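Local coordinates for fructosyl amine:oxygen oxidoreductase (Neosartorya fumigata, PDB 4WCT), which oxidises fructosyl amines (Amadori products) with oxygen, using a bound FAD, and so acts as a deglycating enzyme, at residues Glu75-Lys80 against Glu136-Asn141; Asp163-Lys168 against Leu340-Pro345; Lys250-Thr255 against Ala361-Arg366. All blocks are in the same frame, centred on the assembly; numbering follows the deposited sequence.

How the contacts relate
All three contacts lie in the FAD-dependent oxidoreductase region of one chain. Contact 1 joins the loops after strand 72-75 and after helix 124-135. Contact 2 closes a turn before strand 168-172 against the end of helix 330-343. Contact 3 pairs strands 253-263 and 352-362 in the mixed beta-sheet. Contact 1 closes before the others open; contacts 2 and 3 interleave along the chain. The centres of contacts 1 and 2 are about 26 Å apart. Those of contacts 2 and 3 are about 32 Å apart. None touches another. Contacts 1 and 2 thus join outlying loops and a helix end, while contact 3 is the buried strand pairing beside the FAD.

Contact 1 (Glu75-Lys80 against Glu136-Asn141)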
ATOM      1  N   GLU A  75      -6.947   7.221   6.044  1.00 11.19           N
ATOM      2  CA  GLU A  75      -7.024   8.018   7.262  1.00 13.32           C
ATOM      3  C   GLU A  75      -6.150   9.243   7.112  1.00 13.17           C
ATOM      4  O   GLU A  75      -4.993   9.156   6.680  1.00 13.46           O
ATOM      5  CB  GLU A  75      -6.559   7.230   8.470  1.00 17.59           C
ATOM      6  CG  GLU A  75      -6.850   8.023   9.754  1.00 25.29           C
ATOM      7  CD  GLU A  75      -6.140   7.509  10.973  1.00 38.08           C
ATOM      8  OE1 GLU A  75      -5.190   6.706  10.821  1.00 34.92           O
ATOM      9  OE2 GLU A  75      -6.552   7.921  12.086  1.00 32.37           O
ATOM     10  N   HIS A  76      -6.679  10.369   7.555  1.00 12.02           N
ATOM     11  CA  HIS A  76      -5.932  11.595   7.664  1.00 12.22           C
ATOM     12  C   HIS A  76      -6.066  12.141   9.102  1.00 14.94           C
ATOM     13  O   HIS A  76      -7.177  12.310   9.610  1.00 16.96           O
ATOM     14  CB  HIS A  76      -6.485  12.639   6.692  1.00 11.09           C
ATOM     15  CG  HIS A  76      -5.890  13.994   6.898  1.00 12.88           C
ATOM     16  ND1 HIS A  76      -4.529  14.207   6.864  1.00 12.81           N
ATOM     17  CD2 HIS A  76      -6.444  15.155   7.314  1.00 12.57           C
ATOM     18  CE1 HIS A  76      -4.272  15.460   7.202  1.00 15.36           C
ATOM     19  NE2 HIS A  76      -5.423  16.067   7.441  1.00 15.34           N
ATOM     20  N   SER A  77      -4.936  12.501   9.701  1.00 13.21           N
ATOM     21  CA  SER A  77      -4.914  13.138  11.025  1.00 16.79           C
ATOM     22  C   SER A  77      -4.078  14.416  10.980  1.00 18.87           C
ATOM     23  O   SER A  77      -2.963  14.432  10.469  1.00 18.77           O
ATOM     24  CB  SER A  77      -4.305  12.191  12.052  1.00 24.57           C
ATOM     25  OG  SER A  77      -5.028  10.983  12.059  1.00 35.40           O
ATOM     26  N   GLU A  78      -4.666  15.507  11.453  1.00 17.10           N
ATOM     27  CA  GLU A  78      -3.890  16.705  11.706  1.00 19.30           C
ATOM     28  C   GLU A  78      -3.184  16.538  13.068  1.00 18.45           C
ATOM     29  O   GLU A  78      -3.736  15.966  14.012  1.00 20.86           O
ATOM     30  CB  GLU A  78      -4.813  17.929  11.750  1.00 21.86           C
ATOM     31  CG  GLU A  78      -5.475  18.303  10.439  1.00 22.81           C
ATOM     32  CD  GLU A  78      -4.492  18.728   9.348  1.00 21.26           C
ATOM     33  OE1 GLU A  78      -3.307  19.033   9.614  1.00 29.09           O
ATOM     34  OE2 GLU A  78      -4.904  18.726   8.179  1.00 21.16           O
ATOM     35  N   LEU A  79      -1.979  17.068  13.163  1.00 17.64           N
ATOM     36  CA  LEU A  79      -1.132  16.850  14.313  1.00 21.21           C
ATOM     37  C   LEU A  79      -1.044  18.163  15.084  1.00 20.34           C
ATOM     38  O   LEU A  79      -1.095  19.236  14.478  1.00 23.54           O
ATOM     39  CB  LEU A  79       0.252  16.437  13.838  1.00 21.23           C
ATOM     40  CG  LEU A  79       0.233  15.091  13.112  1.00 24.14           C
ATOM     41  CD1 LEU A  79       1.616  14.793  12.581  1.00 27.26           C
ATOM     42  CD2 LEU A  79      -0.289  13.952  13.968  1.00 26.21           C
ATOM     43  N   LYS A  80      -0.981  18.075  16.410  1.00 19.53           N
ATOM     44  CA  LYS A  80      -0.815  19.269  17.240  1.00 24.63           C
ATOM     45  C   LYS A  80       0.616  19.826  17.083  1.00 24.00           C
ATOM     46  O   LYS A  80       1.585  19.069  17.074  1.00 24.39           O
ATOM     47  CB  LYS A  80      -1.077  18.910  18.721  1.00 23.50           C
ATOM     48  CG  LYS A  80      -2.473  18.386  19.028  1.00 26.13           C
ATOM     49  CD  LYS A  80      -2.528  17.795  20.431  1.00 27.73           C
ATOM     50  CE  LYS A  80      -3.957  17.640  20.929  1.00 36.01           C
ATOM     51  NZ  LYS A  80      -4.160  16.332  21.614  1.00 40.34           N
ATOM     52  N   GLU A 136      -2.769  10.963  21.369  1.00 18.60           N
ATOM     53  CA  GLU A 136      -2.323  12.197  21.979  1.00 21.63           C
ATOM     54  C   GLU A 136      -1.813  13.248  20.988  1.00 22.38           C
ATOM     55  O   GLU A 136      -2.129  14.424  21.142  1.00 21.44           O
ATOM     56  CB  GLU A 136      -1.318  11.915  23.079  1.00 22.44           C
ATOM     57  CG  GLU A 136      -2.012  11.672  24.404  1.00 32.85           C
ATOM     58  CD  GLU A 136      -1.113  11.070  25.464  1.00 36.31           C
ATOM     59  OE1 GLU A 136       0.113  10.918  25.225  1.00 39.99           O
ATOM     60  OE2 GLU A 136      -1.674  10.668  26.505  1.00 34.78           O
ATOM     61  N   PRO A 137      -1.094  12.831  19.929  1.00 19.23           N
ATOM     62  CA  PRO A 137      -0.542  13.837  19.007  1.00 20.39           C
ATOM     63  C   PRO A 137      -1.552  14.506  18.096  1.00 19.62           C
ATOM     64  O   PRO A 137      -1.199  15.451  17.388  1.00 19.41           O
ATOM     65  CB  PRO A 137       0.451  13.028  18.141  1.00 22.54           C
ATOM     66  CG  PRO A 137       0.810  11.861  18.981  1.00 22.16           C
ATOM     67  CD  PRO A 137      -0.421  11.532  19.775  1.00 20.14           C
ATOM     68  N   SER A 138      -2.741  13.916  17.992  1.00 18.81           N
ATOM     69  CA  SER A 138      -3.696  14.229  16.939  1.00 17.91           C
ATOM     70  C   SER A 138      -4.679  15.298  17.382  1.00 19.03           C
ATOM     71  O   SER A 138      -5.130  15.311  18.524  1.00 21.57           O
ATOM     72  CB  SER A 138      -4.454  12.967  16.509  1.00 20.29           C
ATOM     73  OG  SER A 138      -5.377  13.232  15.457  1.00 21.38           O
ATOM     74  N   GLU A 139      -5.054  16.164  16.459  1.00 20.16           N
ATOM     75  CA  GLU A 139      -6.139  17.139  16.681  1.00 21.26           C
ATOM     76  C   GLU A 139      -7.527  16.482  16.578  1.00 20.37           C
ATOM     77  O   GLU A 139      -8.532  17.060  16.960  1.00 20.52           O
ATOM     78  CB  GLU A 139      -6.042  18.269  15.645  1.00 25.06           C
ATOM     79  CG  GLU A 139      -4.746  19.066  15.707  1.00 29.43           C
ATOM     80  CD  GLU A 139      -4.846  20.275  16.615  1.00 43.40           C
ATOM     81  OE1 GLU A 139      -5.746  20.271  17.481  1.00 41.74           O
ATOM     82  OE2 GLU A 139      -3.992  21.194  16.500  1.00 37.94           O
ATOM     83  N   THR A 140      -7.560  15.226  16.161  1.00 20.90           N
ATOM     84  CA  THR A 140      -8.823  14.486  16.016  1.00 20.07           C
ATOM     85  C   THR A 140      -9.559  14.337  17.361  1.00 20.52           C
ATOM     86  O   THR A 140      -8.935  14.103  18.395  1.00 19.20           O
ATOM     87  CB  THR A 140      -8.543  13.074  15.429  1.00 23.52           C
ATOM     88  OG1 THR A 140      -8.051  13.203  14.089  1.00 22.57           O
ATOM     89  CG2 THR A 140      -9.798  12.207  15.456  1.00 22.56           C
ATOM     90  N   ASN A 141     -10.879  14.493  17.360  1.00 20.99           N
ATOM     91  CA  ASN A 141     -11.645  14.206  18.576  1.00 24.60           C
ATOM     92  C   ASN A 141     -12.146  12.776  18.534  1.00 21.24           C
ATOM     93  O   ASN A 141     -13.008  12.450  17.743  1.00 24.94           O
ATOM     94  CB  ASN A 141     -12.809  15.188  18.776  1.00 30.68           C
ATOM     95  CG  ASN A 141     -12.337  16.634  18.925  1.00 36.92           C
ATOM     96  OD1 ASN A 141     -11.734  17.014  19.937  1.00 41.62           O
ATOM     97  ND2 ASN A 141     -12.549  17.426  17.881  1.00 48.21           N
TER
HETATM   98  O   HOH W   1      -7.356  15.275  12.499  1.00 24.15           O
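K80 and P137 meet through their backbones: K80 N donates to P137 O at 2.8 Å, nearly straight at 171°. E139 N returns a bond to E78 O, also 2.8 Å. Together these two bonds make a single bridge between L79 and S138, two loop residues, with no regular strand on either side. The K80 side chain adds a third link. Its chain runs extended past P137 O and E139, then bends at the last torsion (chi4 137°). That bend lets K80 NZ donate to E136 O at 2.8 Å, tilted from the carbonyl plane. A weak bond of 3.4 Å joins K80 NZ to S138 O as well. NZ thus holds E136 O firmly and S138 O weakly, while the E139 carboxylate stays clear of it.

S138 OG accepts from T140 N at 3.0 Å and forms an ST turn. OG lies anti to the S138 N (chi1 -179°), which places it beside S77 CB as well. A water bridges the loops further along: it accepts from E78 N and lies 2.7 Å from T140 OG1. Within segment 75-80, H76 NE2 donates in its ring plane to E78 OE2, meeting that oxygen from above the carboxylate plane.

Apolar packing is limited to the CD2 branch of L79 against P137 CB. E139 CG passes alongside E78 CB, and the carboxylate carbon E139 CD meets K80 CG at 3.9 Å.

Helix 86-102 backs segment 75-80. R96 forms a salt bridge with E78 OE2, T95 bonds H76 ND1, and L79 rests on S88 and S92. Strand 168-172 lies beside it, with H172 touching S77 and T140.

Contact 2 (Asp163-Lys168 against Leu340-Pro345); sequences DFPGWK and LHDTMP
W167 closes a type II beta turn (F164 to W167) that packs on the C-terminal end of helix 330-343, and its indole N-H meets D342. W167 NE1 donates to D342 OD2 at 2.9 Å and 163°. The oxygen lies at the indole edge, near the ring plane. The bond uses the anti side of the carboxylate and is 29° out of its plane. The two planes are turned steeply against each other.

The T343 methyl, CG2, comes obliquely to the six-membered ring of the indole, with W167 CH2 at 3.4 Å, a close approach for two carbons. T343 OG1 sits between the backbone N and the carbonyl carbon (chi1 58°). This leaves CG2 for the indole and lets OG1 bond back to F339 O in the helix.

The F164 ring meets the helix by a face. T343 CA lies over it, 4.2 Å from the F164 centroid, in a CH-pi contact. D342 O lies above the same ring, offset toward the rim. F164 CE2 also comes near T343 CG2. Within the turn, the rim atom F164 CD2 stands over a face of the indole, while W167 CE3 lies in the plane of the F164 ring at its edge. The two rings and the threonine methyl thus pack together. F151 stacks on F164, and L278 of strand 277-280 touches both W167 and T343.

P165 crosses D342, with CD beside the carboxylate carbon. The backbones are joined too: F164 N donates to D342 O at 3.0 Å. Just before the turn, a water accepts from D163 N and donates to H341 O at 2.7 Å.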
ATOM      1  N   ASP A 163     -16.716 -10.610  22.396  1.00  9.93           N
ATOM      2  CA  ASP A 163     -16.482 -10.134  23.722  1.00 10.36           C
ATOM      3  C   ASP A 163     -15.264  -9.216  23.836  1.00 10.85           C
ATOM      4  O   ASP A 163     -15.037  -8.666  24.897  1.00  9.81           O
ATOM      5  CB  ASP A 163     -16.264 -11.328  24.650  1.00 11.70           C
ATOM      6  CG  ASP A 163     -17.508 -12.079  24.931  1.00 14.53           C
ATOM      7  OD1 ASP A 163     -18.639 -11.520  24.861  1.00 18.70           O
ATOM      8  OD2 ASP A 163     -17.359 -13.260  25.260  1.00 19.16           O
ATOM      9  N   PHE A 164     -14.498  -9.055  22.754  1.00  8.83           N
ATOM     10  CA  PHE A 164     -13.393  -8.091  22.698  1.00  9.90           C
ATOM     11  C   PHE A 164     -12.482  -8.151  23.942  1.00  9.27           C
ATOM     12  O   PHE A 164     -12.288  -7.111  24.623  1.00  9.34           O
ATOM     13  CB  PHE A 164     -13.928  -6.664  22.500  1.00  8.67           C
ATOM     14  CG  PHE A 164     -14.629  -6.447  21.173  1.00  7.91           C
ATOM     15  CD1 PHE A 164     -15.935  -6.881  20.963  1.00  8.39           C
ATOM     16  CD2 PHE A 164     -13.948  -5.919  20.103  1.00  8.40           C
ATOM     17  CE1 PHE A 164     -16.543  -6.728  19.706  1.00  9.89           C
ATOM     18  CE2 PHE A 164     -14.565  -5.707  18.882  1.00  8.15           C
ATOM     19  CZ  PHE A 164     -15.836  -6.172  18.662  1.00  8.68           C
ATOM     20  N   PRO A 165     -12.001  -9.366  24.286  1.00 11.05           N
ATOM     21  CA  PRO A 165     -11.389  -9.529  25.610  1.00 11.60           C
ATOM     22  C   PRO A 165     -10.083  -8.756  25.762  1.00 10.61           C
ATOM     23  O   PRO A 165      -9.132  -8.986  25.014  1.00  9.51           O
ATOM     24  CB  PRO A 165     -11.197 -11.055  25.745  1.00 12.12           C
ATOM     25  CG  PRO A 165     -11.984 -11.677  24.622  1.00 13.44           C
ATOM     26  CD  PRO A 165     -12.107 -10.637  23.555  1.00 12.75           C
ATOM     27  N   GLY A 166     -10.077  -7.789  26.675  1.00  9.78           N
ATOM     28  CA  GLY A 166      -8.946  -6.913  26.883  1.00 10.95           C
ATOM     29  C   GLY A 166      -8.798  -5.754  25.928  1.00 10.28           C
ATOM     30  O   GLY A 166      -7.899  -4.934  26.096  1.00 11.39           O
ATOM     31  N   TRP A 167      -9.721  -5.638  24.968  1.00  8.86           N
ATOM     32  CA  TRP A 167      -9.599  -4.593  23.959  1.00  9.05           C
ATOM     33  C   TRP A 167      -9.984  -3.229  24.543  1.00  9.05           C
ATOM     34  O   TRP A 167     -11.019  -3.089  25.227  1.00 10.26           O
ATOM     35  CB  TRP A 167     -10.515  -4.873  22.775  1.00  8.98           C
ATOM     36  CG  TRP A 167     -10.130  -5.988  21.859  1.00  9.02           C
ATOM     37  CD1 TRP A 167      -9.808  -7.283  22.191  1.00  8.34           C
ATOM     38  CD2 TRP A 167     -10.210  -5.960  20.428  1.00  7.82           C
ATOM     39  NE1 TRP A 167      -9.669  -8.030  21.060  1.00  9.06           N
ATOM     40  CE2 TRP A 167      -9.935  -7.257  19.968  1.00  8.00           C
ATOM     41  CE3 TRP A 167     -10.462  -4.954  19.498  1.00  9.08           C
ATOM     42  CZ2 TRP A 167      -9.874  -7.568  18.612  1.00  8.11           C
ATOM     43  CZ3 TRP A 167     -10.441  -5.256  18.177  1.00  8.08           C
ATOM     44  CH2 TRP A 167     -10.140  -6.563  17.731  1.00  8.66           C
ATOM     45  N   LYS A 168      -9.205  -2.221  24.172  1.00 10.04           N
ATOM     46  CA  LYS A 168      -9.603  -0.814  24.301  1.00 10.16           C
ATOM     47  C   LYS A 168      -9.183  -0.120  23.040  1.00 10.39           C
ATOM     48  O   LYS A 168      -8.264  -0.537  22.373  1.00 10.27           O
ATOM     49  CB  LYS A 168      -8.962  -0.134  25.516  1.00 12.07           C
ATOM     50  CG  LYS A 168      -9.390  -0.791  26.830  1.00 16.31           C
ATOM     51  CD  LYS A 168      -9.141   0.054  28.060  1.00 21.76           C
ATOM     52  CE  LYS A 168      -9.553  -0.729  29.303  1.00 21.62           C
ATOM     53  NZ  LYS A 168     -11.033  -0.765  29.415  1.00 27.09           N
ATOM     54  N   LEU A 340     -11.307 -12.774  14.226  1.00  8.71           N
ATOM     55  CA  LEU A 340     -12.765 -12.982  14.121  1.00  8.53           C
ATOM     56  C   LEU A 340     -13.347 -13.508  15.430  1.00  8.86           C
ATOM     57  O   LEU A 340     -14.467 -13.126  15.792  1.00  8.85           O
ATOM     58  CB  LEU A 340     -13.106 -13.931  12.991  1.00  8.75           C
ATOM     59  CG  LEU A 340     -12.856 -13.374  11.584  1.00  9.52           C
ATOM     60  CD1 LEU A 340     -13.066 -14.516  10.621  1.00 11.59           C
ATOM     61  CD2 LEU A 340     -13.790 -12.208  11.306  1.00 10.26           C
ATOM     62  N   HIS A 341     -12.650 -14.408  16.139  1.00  8.27           N
ATOM     63  CA  HIS A 341     -13.206 -14.899  17.388  1.00 11.51           C
ATOM     64  C   HIS A 341     -13.463 -13.800  18.402  1.00 10.11           C
ATOM     65  O   HIS A 341     -14.497 -13.798  19.084  1.00 10.36           O
ATOM     66  CB  HIS A 341     -12.358 -16.001  18.046  1.00 16.27           C
ATOM     67  CG  HIS A 341     -13.159 -16.829  19.004  1.00 28.37           C
ATOM     68  ND1 HIS A 341     -13.340 -16.453  20.319  1.00 28.03           N
ATOM     69  CD2 HIS A 341     -14.074 -17.805  18.767  1.00 37.84           C
ATOM     70  CE1 HIS A 341     -14.299 -17.181  20.861  1.00 24.84           C
ATOM     71  NE2 HIS A 341     -14.752 -18.020  19.946  1.00 35.10           N
ATOM     72  N   ASP A 342     -12.582 -12.814  18.450  1.00  8.39           N
ATOM     73  CA  ASP A 342     -12.715 -11.734  19.398  1.00  8.40           C
ATOM     74  C   ASP A 342     -13.866 -10.782  19.042  1.00  9.48           C
ATOM     75  O   ASP A 342     -14.380 -10.113  19.921  1.00  9.11           O
ATOM     76  CB  ASP A 342     -11.414 -10.952  19.473  1.00  9.66           C
ATOM     77  CG  ASP A 342     -10.387 -11.567  20.414  1.00 11.37           C
ATOM     78  OD1 ASP A 342     -10.519 -12.760  20.799  1.00 12.92           O
ATOM     79  OD2 ASP A 342      -9.368 -10.877  20.635  1.00 11.51           O
ATOM     80  N   THR A 343     -14.161 -10.650  17.742  1.00  8.09           N
ATOM     81  CA  THR A 343     -14.973  -9.552  17.193  1.00  8.81           C
ATOM     82  C   THR A 343     -16.321 -10.022  16.649  1.00  9.01           C
ATOM     83  O   THR A 343     -17.401  -9.403  16.911  1.00  7.93           O
ATOM     84  CB  THR A 343     -14.188  -8.830  16.087  1.00  8.42           C
ATOM     85  OG1 THR A 343     -13.831  -9.763  15.054  1.00  8.53           O
ATOM     86  CG2 THR A 343     -12.920  -8.190  16.644  1.00  9.74           C
ATOM     87  N   MET A 344     -16.241 -11.057  15.827  1.00  7.85           N
ATOM     88  CA  MET A 344     -17.349 -11.621  15.060  1.00  7.86           C
ATOM     89  C   MET A 344     -17.291 -13.160  15.117  1.00  7.72           C
ATOM     90  O   MET A 344     -17.139 -13.824  14.098  1.00  8.05           O
ATOM     91  CB  MET A 344     -17.277 -11.137  13.600  1.00  8.67           C
ATOM     92  CG  MET A 344     -17.485  -9.639  13.506  1.00  8.30           C
ATOM     93  SD  MET A 344     -17.624  -8.993  11.825  1.00 10.17           S
ATOM     94  CE  MET A 344     -15.976  -9.333  11.207  1.00 11.12           C
ATOM     95  N   PRO A 345     -17.469 -13.739  16.304  1.00  8.39           N
ATOM     96  CA  PRO A 345     -17.247 -15.185  16.447  1.00  9.45           C
ATOM     97  C   PRO A 345     -18.220 -16.036  15.643  1.00  9.96           C
ATOM     98  O   PRO A 345     -17.896 -17.180  15.297  1.00  9.74           O
ATOM     99  CB  PRO A 345     -17.428 -15.433  17.960  1.00  9.89           C
ATOM    100  CG  PRO A 345     -18.063 -14.195  18.495  1.00  8.91           C
ATOM    101  CD  PRO A 345     -17.562 -13.071  17.623  1.00  8.86           C
TER
HETATM  102  O   HOH W   2     -15.522 -13.145  21.532  1.00 11.73           O

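Contact 3 (Lys250-Thr255 against Ala361-Arg366)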
ATOM      1  N   LYS A 250      19.868  -0.658  -0.457  1.00 10.12           N
ATOM      2  CA  LYS A 250      19.150  -1.151   0.723  1.00 10.90           C
ATOM      3  C   LYS A 250      17.991  -0.291   1.216  1.00  9.91           C
ATOM      4  O   LYS A 250      17.380  -0.628   2.225  1.00 10.63           O
ATOM      5  CB  LYS A 250      20.092  -1.498   1.878  1.00 10.60           C
ATOM      6  CG  LYS A 250      21.165  -2.486   1.473  1.00 11.29           C
ATOM      7  CD  LYS A 250      22.023  -2.846   2.686  1.00 14.13           C
ATOM      8  CE  LYS A 250      23.189  -3.734   2.297  1.00 15.82           C
ATOM      9  NZ  LYS A 250      23.989  -4.104   3.506  1.00 17.41           N
ATOM     10  N   GLN A 251      17.560   0.672   0.405  1.00  8.99           N
ATOM     11  CA  GLN A 251      16.506   1.557   0.826  1.00  8.87           C
ATOM     12  C   GLN A 251      15.127   0.907   0.746  1.00  8.79           C
ATOM     13  O   GLN A 251      14.185   1.377   1.394  1.00  8.93           O
ATOM     14  CB  GLN A 251      16.497   2.860   0.025  1.00 10.57           C
ATOM     15  CG  GLN A 251      17.721   3.731   0.255  1.00 10.48           C
ATOM     16  CD  GLN A 251      17.680   4.966  -0.609  1.00 11.91           C
ATOM     17  OE1 GLN A 251      17.101   5.992  -0.238  1.00 11.48           O
ATOM     18  NE2 GLN A 251      18.133   4.816  -1.819  1.00 14.67           N
ATOM     19  N   LEU A 252      15.006  -0.192   0.019  1.00  9.80           N
ATOM     20  CA  LEU A 252      13.734  -0.922  -0.058  1.00  8.00           C
ATOM     21  C   LEU A 252      13.852  -2.293   0.557  1.00  9.64           C
ATOM     22  O   LEU A 252      14.739  -3.073   0.205  1.00 10.61           O
ATOM     23  CB  LEU A 252      13.249  -1.024  -1.505  1.00  8.62           C
ATOM     24  CG  LEU A 252      12.917   0.278  -2.242  1.00  8.42           C
ATOM     25  CD1 LEU A 252      12.437  -0.069  -3.665  1.00 10.64           C
ATOM     26  CD2 LEU A 252      11.866   1.137  -1.527  1.00 11.30           C
ATOM     27  N   ARG A 253      12.827  -2.673   1.333  1.00  8.93           N
ATOM     28  CA  ARG A 253      12.661  -4.046   1.768  1.00  8.02           C
ATOM     29  C   ARG A 253      11.342  -4.571   1.246  1.00  7.21           C
ATOM     30  O   ARG A 253      10.307  -4.252   1.800  1.00  8.55           O
ATOM     31  CB  ARG A 253      12.678  -4.154   3.289  1.00  7.31           C
ATOM     32  CG  ARG A 253      12.584  -5.570   3.764  1.00  8.07           C
ATOM     33  CD  ARG A 253      12.456  -5.711   5.278  1.00  7.75           C
ATOM     34  NE  ARG A 253      11.172  -5.210   5.751  1.00  9.15           N
ATOM     35  CZ  ARG A 253      10.871  -5.035   7.032  1.00  9.24           C
ATOM     36  NH1 ARG A 253      11.739  -5.406   7.987  1.00  8.17           N
ATOM     37  NH2 ARG A 253       9.714  -4.474   7.348  1.00  8.57           N
ATOM     38  N   PRO A 254      11.375  -5.405   0.195  1.00  7.14           N
ATOM     39  CA  PRO A 254      10.122  -6.008  -0.225  1.00  7.54           C
ATOM     40  C   PRO A 254       9.564  -6.913   0.869  1.00  7.46           C
ATOM     41  O   PRO A 254      10.261  -7.791   1.360  1.00  9.18           O
ATOM     42  CB  PRO A 254      10.504  -6.811  -1.472  1.00  8.20           C
ATOM     43  CG  PRO A 254      11.715  -6.103  -2.009  1.00  8.32           C
ATOM     44  CD  PRO A 254      12.456  -5.638  -0.781  1.00  8.83           C
ATOM     45  N   THR A 255       8.304  -6.705   1.220  1.00  7.58           N
ATOM     46  CA  THR A 255       7.697  -7.332   2.395  1.00  8.49           C
ATOM     47  C   THR A 255       6.231  -7.609   2.085  1.00  8.17           C
ATOM     48  O   THR A 255       5.597  -6.819   1.388  1.00  7.88           O
ATOM     49  CB  THR A 255       7.806  -6.415   3.645  1.00  7.67           C
ATOM     50  OG1 THR A 255       9.115  -5.862   3.758  1.00  8.94           O
ATOM     51  CG2 THR A 255       7.454  -7.138   4.936  1.00  9.14           C
ATOM     52  N   ALA A 361       6.911  -2.401  -0.354  1.00  8.19           N
ATOM     53  CA  ALA A 361       8.284  -2.249   0.114  1.00  8.96           C
ATOM     54  C   ALA A 361       8.423  -1.131   1.133  1.00  8.64           C
ATOM     55  O   ALA A 361       7.871  -0.038   0.948  1.00  9.74           O
ATOM     56  CB  ALA A 361       9.225  -2.035  -1.079  1.00  9.19           C
ATOM     57  N   ASP A 362       9.130  -1.436   2.226  1.00  7.21           N
ATOM     58  CA  ASP A 362       9.388  -0.520   3.312  1.00  7.78           C
ATOM     59  C   ASP A 362      10.748   0.165   3.120  1.00  8.73           C
ATOM     60  O   ASP A 362      11.761  -0.494   2.833  1.00  8.82           O
ATOM     61  CB  ASP A 362       9.429  -1.240   4.654  1.00  8.36           C
ATOM     62  CG  ASP A 362       8.076  -1.709   5.126  1.00 10.07           C
ATOM     63  OD1 ASP A 362       7.066  -0.969   4.974  1.00  8.88           O
ATOM     64  OD2 ASP A 362       8.058  -2.801   5.737  1.00 11.26           O
ATOM     65  N   THR A 363      10.744   1.480   3.283  1.00  8.29           N
ATOM     66  CA  THR A 363      11.976   2.242   3.483  1.00  8.66           C
ATOM     67  C   THR A 363      12.422   2.092   4.942  1.00 10.07           C
ATOM     68  O   THR A 363      11.663   1.618   5.791  1.00  8.45           O
ATOM     69  CB  THR A 363      11.718   3.696   3.143  1.00 10.32           C
ATOM     70  OG1 THR A 363      10.674   4.182   3.985  1.00  9.60           O
ATOM     71  CG2 THR A 363      11.357   3.824   1.648  1.00  9.49           C
ATOM     72  N   PRO A 364      13.652   2.531   5.269  1.00 10.81           N
ATOM     73  CA  PRO A 364      14.092   2.389   6.638  1.00 10.77           C
ATOM     74  C   PRO A 364      13.244   3.124   7.682  1.00 10.68           C
ATOM     75  O   PRO A 364      13.151   2.669   8.817  1.00 12.35           O
ATOM     76  CB  PRO A 364      15.519   2.962   6.594  1.00  9.84           C
ATOM     77  CG  PRO A 364      15.966   2.679   5.221  1.00 11.52           C
ATOM     78  CD  PRO A 364      14.743   2.965   4.376  1.00 10.54           C
ATOM     79  N   ASP A 365      12.643   4.256   7.315  1.00  9.74           N
ATOM     80  CA  ASP A 365      11.780   4.997   8.210  1.00  9.65           C
ATOM     81  C   ASP A 365      10.294   4.967   7.860  1.00  9.70           C
ATOM     82  O   ASP A 365       9.475   5.636   8.532  1.00 10.33           O
ATOM     83  CB  ASP A 365      12.277   6.427   8.303  1.00 11.46           C
ATOM     84  CG  ASP A 365      12.227   7.182   6.982  1.00 13.31           C
ATOM     85  OD1 ASP A 365      11.790   6.596   5.951  1.00 11.45           O
ATOM     86  OD2 ASP A 365      12.687   8.365   7.007  1.00 17.11           O
ATOM     87  N   ARG A 366       9.980   4.183   6.836  1.00  9.92           N
ATOM     88  CA  ARG A 366       8.644   4.013   6.300  1.00  9.04           C
ATOM     89  C   ARG A 366       8.024   5.318   5.804  1.00  9.76           C
ATOM     90  O   ARG A 366       6.805   5.389   5.611  1.00 11.59           O
ATOM     91  CB  ARG A 366       7.750   3.270   7.299  1.00 10.13           C
ATOM     92  CG  ARG A 366       8.150   1.804   7.419  1.00 10.22           C
ATOM     93  CD  ARG A 366       7.230   1.000   8.316  1.00 11.04           C
ATOM     94  NE  ARG A 366       5.866   1.024   7.841  1.00 11.12           N
ATOM     95  CZ  ARG A 366       4.803   0.834   8.619  1.00 12.52           C
ATOM     96  NH1 ARG A 366       4.948   0.488   9.891  1.00 11.53           N
ATOM     97  NH2 ARG A 366       3.584   0.896   8.094  1.00 11.32           N
TER
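R253 O is reached from opposite faces of its carbonyl plane by two donors. D362 N comes to R253 O from the partner strand at 3.1 Å. T255 OG1 comes to R253 O from the same strand at 2.8 Å. That hydroxyl oxygen, T255 OG1, also accepts from R253 NE at 2.9 Å, so T255 links the arginine's backbone to its guanidinium.

Here the start of strand 253-263 pairs antiparallel with the end of strand 352-362. R253 and D362 form a hydrogen-bonded pair, with R253 N donating to D362 O. Their side chains lie side by side and point the same way. CG of R253 points opposite the backbone N (chi1 -177°), and the chain bends at chi3. That bend presents R253 NH2 to D362 OD2 at 2.9 Å in a salt bridge, on the anti side of the carboxylate. The two planes are turned 63° apart.

P254 and A361 are the neighbouring non-hydrogen-bonded pair, on the sheet face away from R253 and D362. There A361 CB touches P254 CA and L252 CD2, and the same CD2 reaches T363 CG2. Where the strands give way to loop, Q251 O receives T363 CA at 3.2 Å in a nearly straight CA-H...O contact, with P364 CD next to it. The A361 side chain is about 7 Å from the bound FAD.

R434 forms a second salt bridge to D362 OD2, and R253 NH1 bonds the A430 and W428 carbonyls. R366 NE adds a long, charge-only contact to D362 OD1. With these cations around it, the buried D362 is probably held as the carboxylate.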